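PDB 4GUA: Non-structural polyprotein from Sindbis virus, which is a precursor of the viral RNA replication machinery, joining a cysteine protease of nsP2 to the macro and zinc-binding domains of nsP3. Local coordinates for residues I448-T453 against V481-L486. Sequence-based numbering, arbitrary orientation.
Sequences IPLLST and VTIYCL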
ATOM      1  N   ILE A 448      -1.616 -15.108  21.824  1.00 75.23           N
ATOM      2  CA  ILE A 448      -1.924 -15.995  20.714  1.00 73.02           C
ATOM      3  C   ILE A 448      -1.111 -17.289  20.791  1.00 73.29           C
ATOM      4  O   ILE A 448       0.060 -17.273  21.164  1.00 72.71           O
ATOM      5  CB  ILE A 448      -1.654 -15.258  19.394  1.00 73.85           C
ATOM      6  CG1 ILE A 448      -1.853 -16.175  18.196  1.00 78.40           C
ATOM      7  CG2 ILE A 448      -0.247 -14.685  19.388  1.00 77.56           C
ATOM      8  CD1 ILE A 448      -1.794 -15.433  16.887  1.00 81.52           C
ATOM      9  N   PRO A 449      -1.738 -18.421  20.449  1.00 79.52           N
ATOM     10  CA  PRO A 449      -1.041 -19.704  20.375  1.00 84.60           C
ATOM     11  C   PRO A 449      -0.545 -19.958  18.961  1.00 83.99           C
ATOM     12  O   PRO A 449      -0.843 -19.158  18.079  1.00 88.92           O
ATOM     13  CB  PRO A 449      -2.145 -20.695  20.727  1.00 85.45           C
ATOM     14  CG  PRO A 449      -3.351 -20.092  20.107  1.00 83.98           C
ATOM     15  CD  PRO A 449      -3.187 -18.591  20.243  1.00 83.27           C
ATOM     16  N   LEU A 450       0.161 -21.057  18.728  1.00 75.50           N
ATOM     17  CA  LEU A 450       0.587 -21.366  17.374  1.00 72.81           C
ATOM     18  C   LEU A 450      -0.473 -22.243  16.738  1.00 75.42           C
ATOM     19  O   LEU A 450      -0.633 -23.403  17.104  1.00 79.88           O
ATOM     20  CB  LEU A 450       1.941 -22.073  17.360  1.00 72.89           C
ATOM     21  CG  LEU A 450       3.142 -21.281  17.881  1.00 72.99           C
ATOM     22  CD1 LEU A 450       4.428 -22.064  17.663  1.00 76.79           C
ATOM     23  CD2 LEU A 450       3.232 -19.926  17.213  1.00 73.77           C
ATOM     24  N   LEU A 451      -1.183 -21.685  15.768  1.00 72.54           N
ATOM     25  CA  LEU A 451      -2.285 -22.389  15.138  1.00 66.95           C
ATOM     26  C   LEU A 451      -1.799 -23.625  14.401  1.00 72.44           C
ATOM     27  O   LEU A 451      -0.712 -23.636  13.819  1.00 69.94           O
ATOM     28  CB  LEU A 451      -3.023 -21.454  14.179  1.00 66.82           C
ATOM     29  CG  LEU A 451      -3.629 -20.205  14.831  1.00 72.40           C
ATOM     30  CD1 LEU A 451      -4.317 -19.324  13.802  1.00 74.72           C
ATOM     31  CD2 LEU A 451      -4.618 -20.587  15.926  1.00 68.88           C
ATOM     32  N   SER A 452      -2.613 -24.674  14.459  1.00 77.05           N
ATOM     33  CA  SER A 452      -2.389 -25.906  13.705  1.00 75.27           C
ATOM     34  C   SER A 452      -1.125 -26.652  14.095  1.00 75.24           C
ATOM     35  O   SER A 452      -0.591 -27.405  13.284  1.00 77.75           O
ATOM     36  CB  SER A 452      -2.329 -25.617  12.199  1.00 72.13           C
ATOM     37  OG  SER A 452      -3.533 -25.049  11.719  1.00 72.78           O
ATOM     38  N   THR A 453      -0.617 -26.438  15.305  1.00 77.66           N
ATOM     39  CA  THR A 453       0.510 -27.242  15.770  1.00 84.97           C
ATOM     40  C   THR A 453       0.159 -28.421  16.688  1.00 96.26           C
ATOM     41  O   THR A 453       0.985 -29.311  16.890  1.00100.98           O
ATOM     42  CB  THR A 453       1.508 -26.357  16.531  1.00 82.97           C
ATOM     43  OG1 THR A 453       0.946 -25.968  17.791  1.00 85.11           O
ATOM     44  CG2 THR A 453       1.854 -25.115  15.716  1.00 83.12           C
ATOM     45  N   VAL A 481       2.837  -8.557  21.036  1.00 74.45           N
ATOM     46  CA  VAL A 481       2.368  -9.933  20.923  1.00 74.54           C
ATOM     47  C   VAL A 481       3.021 -10.848  21.945  1.00 75.43           C
ATOM     48  O   VAL A 481       4.236 -10.851  22.110  1.00 80.03           O
ATOM     49  CB  VAL A 481       2.621 -10.499  19.510  1.00 73.31           C
ATOM     50  CG1 VAL A 481       2.192 -11.954  19.432  1.00 70.11           C
ATOM     51  CG2 VAL A 481       1.882  -9.675  18.473  1.00 74.62           C
ATOM     52  N   THR A 482       2.192 -11.600  22.657  1.00 75.27           N
ATOM     53  CA  THR A 482       2.676 -12.614  23.579  1.00 76.87           C
ATOM     54  C   THR A 482       2.226 -14.000  23.115  1.00 76.09           C
ATOM     55  O   THR A 482       1.037 -14.319  23.123  1.00 69.97           O
ATOM     56  CB  THR A 482       2.168 -12.358  25.003  1.00 79.58           C
ATOM     57  OG1 THR A 482       2.648 -11.086  25.457  1.00 79.42           O
ATOM     58  CG2 THR A 482       2.653 -13.447  25.944  1.00 82.39           C
ATOM     59  N   ILE A 483       3.194 -14.803  22.684  1.00 75.01           N
ATOM     60  CA  ILE A 483       2.956 -16.173  22.257  1.00 74.01           C
ATOM     61  C   ILE A 483       2.983 -17.113  23.460  1.00 79.32           C
ATOM     62  O   ILE A 483       3.981 -17.196  24.182  1.00 82.70           O
ATOM     63  CB  ILE A 483       4.025 -16.609  21.238  1.00 72.20           C
ATOM     64  CG1 ILE A 483       4.065 -15.622  20.069  1.00 71.86           C
ATOM     65  CG2 ILE A 483       3.757 -18.016  20.743  1.00 71.47           C
ATOM     66  CD1 ILE A 483       5.183 -15.866  19.089  1.00 73.45           C
ATOM     67  N   TYR A 484       1.875 -17.816  23.669  1.00 83.67           N
ATOM     68  CA  TYR A 484       1.728 -18.727  24.799  1.00 86.37           C
ATOM     69  C   TYR A 484       1.944 -20.128  24.290  1.00 90.77           C
ATOM     70  O   TYR A 484       1.376 -20.499  23.268  1.00 87.29           O
ATOM     71  CB  TYR A 484       0.329 -18.602  25.407  1.00 86.05           C
ATOM     72  CG  TYR A 484       0.192 -17.459  26.382  1.00 85.21           C
ATOM     73  CD1 TYR A 484       0.181 -16.141  25.942  1.00 86.38           C
ATOM     74  CD2 TYR A 484       0.065 -17.696  27.740  1.00 88.06           C
ATOM     75  CE1 TYR A 484       0.061 -15.089  26.831  1.00 89.81           C
ATOM     76  CE2 TYR A 484      -0.060 -16.653  28.639  1.00 93.25           C
ATOM     77  CZ  TYR A 484      -0.063 -15.349  28.181  1.00 94.98           C
ATOM     78  OH  TYR A 484      -0.185 -14.306  29.077  1.00 95.62           O
ATOM     79  N   CYS A 485       2.774 -20.913  24.969  1.00104.81           N
ATOM     80  CA  CYS A 485       2.993 -22.268  24.487  1.00116.10           C
ATOM     81  C   CYS A 485       3.216 -23.403  25.484  1.00118.82           C
ATOM     82  O   CYS A 485       3.997 -23.296  26.433  1.00120.46           O
ATOM     83  CB  CYS A 485       4.191 -22.252  23.539  1.00117.61           C
ATOM     84  SG  CYS A 485       5.621 -21.395  24.223  1.00119.30           S
ATOM     85  N   LEU A 486       2.436 -24.458  25.277  1.00113.75           N
ATOM     86  CA  LEU A 486       2.950 -25.818  25.208  1.00113.57           C
ATOM     87  C   LEU A 486       4.047 -26.219  26.201  1.00116.68           C
ATOM     88  O   LEU A 486       3.901 -26.118  27.421  1.00108.72           O
ATOM     89  CB  LEU A 486       3.455 -26.053  23.773  1.00105.90           C
ATOM     90  CG  LEU A 486       2.415 -25.962  22.658  1.00 95.02           C
ATOM     91  CD1 LEU A 486       3.081 -25.499  21.397  1.00 83.84           C
ATOM     92  CD2 LEU A 486       1.753 -27.315  22.442  1.00 97.29           C
TER
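I448, the last residue of strand 445-448, pairs in parallel with I483 of strand 480-484 and brackets it with two backbone hydrogen bonds: its N reaches O of T482 at 3.1 Å, and its O takes the N-H of Y484. CA of I483 also sends a C-H to O of I448, 3.3 Å away. The pairing stops there, since N of L450 stays 4.7 Å from O of Y484. P449 offers no N-H to the other side, where its side chain meets V362 and A364 of strand 360-364. The beta-branched side chains of I448, V481 and I483, which suit extended backbone, pack together on one face. Methyl CG2 of I448 lies 3.7 Å from CG1 of V481, because chi1 of 175° swings CG1 of I448 away from this strand; the I448 side chain also touches Y431 and V362. L450 reaches back with CD2, 4.0 Å from CG2 of I483; its long isobutyl group also meets I494 of helix 488-502 and L470 of helix 463-474, joining loop, sheet and helices in one apolar layer. L450 also opens a type II turn that ends at T453, bound across by OG1 of T453 donating to O of L450 at 3.1 Å. The T453 side chain also approaches CD1 of L486 loosely. Away from the turn, T482 and Y484 share the carboxylate of E358 through their hydroxyls, so their polar ends are satisfied inside the protein. Inner parallel strands whose carboxyl-terminal ends open into loops, with helices packed against the sheet, are characteristic of the three-layer alpha/beta/alpha macro domain; an MES molecule, probably from the crystallisation liquor, makes a weak hydrogen bond to N of S452, consistent with this loop lining the ADP-ribose pocket of related macro domains.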